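Local atomic coordinates of bitiscetin (PDB entry 1JWI), a protein that binds von Willebrand factor and induces that factor's A1 domain to interact with platelet GPIbalpha, resulting in platelet aggregation. Residues D114-C117 with G118-N121. Residues are numbered along the deposited sequence; the frame is centred on the assembly and turned at random.
Sequences DLPC and GEKN
P116 and E119 meet through their backbones: E119 N donates to P116 O at 3.0 Å, a nearly straight bond (164° at the hydrogen) that reaches the oxygen from above the carbonyl plane. It closes a type I beta turn with C117 and G118 at its two central positions.

From the last residue of the turn, the E119 side chain runs back toward the incoming strand. CG stands anti to the backbone N (chi1 -168°) and the chain stays extended beyond it, which sets the carboxylate alongside the ring atom CD of P116 and the methyl groups of L115. The contacts there are loose: E119 OE2 lies 4.0 Å from P116 CD, and E119 OE1 is 4.1 Å from L115 CD1.

A hydrogen bond from N121 restrains that carboxylate. N121 ND2 gives a hydrogen to E119 OE1 at 2.7 Å, meeting its anti lone pair, with the oxygen almost in the plane of the N121 amide. L115 CD1 also packs against N121 ND2 (4.2 Å), and W67 of strand 66-72 touches both residues.

C117 SG is disulfide-bonded to C100. The whole is a tight turn in the C-type lectin-like fold of snaclecs, leading from strand 112-115 of one antiparallel sheet into strand 121-126 of the other.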
loop_
_atom_site.group_PDB
_atom_site.type_symbol
_atom_site.label_atom_id
_atom_site.label_comp_id
_atom_site.label_asym_id
_atom_site.label_seq_id
_atom_site.Cartn_x
_atom_site.Cartn_y
_atom_site.Cartn_z
ATOM N N ASP A 114 -5.454 4.305 -1.232
ATOM C CA ASP A 114 -4.073 4.730 -1.002
ATOM C C ASP A 114 -3.470 5.212 -2.313
ATOM O O ASP A 114 -3.581 4.541 -3.335
ATOM C CB ASP A 114 -3.239 3.575 -0.439
ATOM C CG ASP A 114 -3.258 2.356 -1.331
ATOM O OD1 ASP A 114 -2.167 1.914 -1.759
ATOM O OD2 ASP A 114 -4.361 1.844 -1.607
ATOM N N LEU A 115 -2.816 6.369 -2.271
ATOM C CA LEU A 115 -2.228 6.976 -3.463
ATOM C C LEU A 115 -0.833 7.541 -3.224
ATOM O O LEU A 115 -0.420 7.737 -2.084
ATOM C CB LEU A 115 -3.127 8.121 -3.939
ATOM C CG LEU A 115 -4.585 7.792 -4.265
ATOM C CD1 LEU A 115 -5.427 9.065 -4.261
ATOM C CD2 LEU A 115 -4.635 7.103 -5.617
ATOM N N PRO A 116 -0.089 7.816 -4.310
ATOM C CA PRO A 116 1.260 8.377 -4.176
ATOM C C PRO A 116 1.088 9.783 -3.608
ATOM O O PRO A 116 0.357 10.590 -4.173
ATOM C CB PRO A 116 1.773 8.407 -5.618
ATOM C CG PRO A 116 0.999 7.302 -6.286
ATOM C CD PRO A 116 -0.383 7.495 -5.716
ATOM N N CYS A 117 1.752 10.073 -2.498
ATOM C CA CYS A 117 1.640 11.381 -1.867
ATOM C C CYS A 117 2.063 12.531 -2.779
ATOM O O CYS A 117 1.642 13.669 -2.581
ATOM C CB CYS A 117 2.485 11.426 -0.600
ATOM S SG CYS A 117 1.952 10.333 0.756
ATOM N N GLY A 118 2.891 12.234 -3.777
ATOM C CA GLY A 118 3.358 13.267 -4.686
ATOM C C GLY A 118 2.454 13.552 -5.874
ATOM O O GLY A 118 2.768 14.403 -6.711
ATOM N N GLU A 119 1.332 12.843 -5.950
ATOM C CA GLU A 119 0.364 13.017 -7.032
ATOM C C GLU A 119 -0.423 14.312 -6.816
ATOM O O GLU A 119 -0.735 14.666 -5.680
ATOM C CB GLU A 119 -0.596 11.825 -7.042
ATOM C CG GLU A 119 -1.487 11.706 -8.264
ATOM C CD GLU A 119 -2.441 10.523 -8.168
ATOM O OE1 GLU A 119 -3.479 10.639 -7.481
ATOM O OE2 GLU A 119 -2.148 9.470 -8.775
ATOM N N LYS A 120 -0.752 15.016 -7.895
ATOM C CA LYS A 120 -1.508 16.262 -7.768
ATOM C C LYS A 120 -3.012 16.034 -7.936
ATOM O O LYS A 120 -3.477 15.626 -9.001
ATOM C CB LYS A 120 -1.014 17.295 -8.787
ATOM C CG LYS A 120 0.412 17.766 -8.531
ATOM C CD LYS A 120 0.847 18.840 -9.516
ATOM C CE LYS A 120 2.335 19.127 -9.380
ATOM N NZ LYS A 120 2.722 19.487 -7.984
ATOM N N ASN A 121 -3.765 16.303 -6.874
ATOM C CA ASN A 121 -5.212 16.113 -6.892
ATOM C C ASN A 121 -5.927 17.249 -6.192
ATOM O O ASN A 121 -5.321 18.000 -5.427
ATOM C CB ASN A 121 -5.600 14.831 -6.146
ATOM C CG ASN A 121 -5.111 13.578 -6.825
ATOM O OD1 ASN A 121 -5.391 13.349 -7.999
ATOM N ND2 ASN A 121 -4.386 12.744 -6.081
#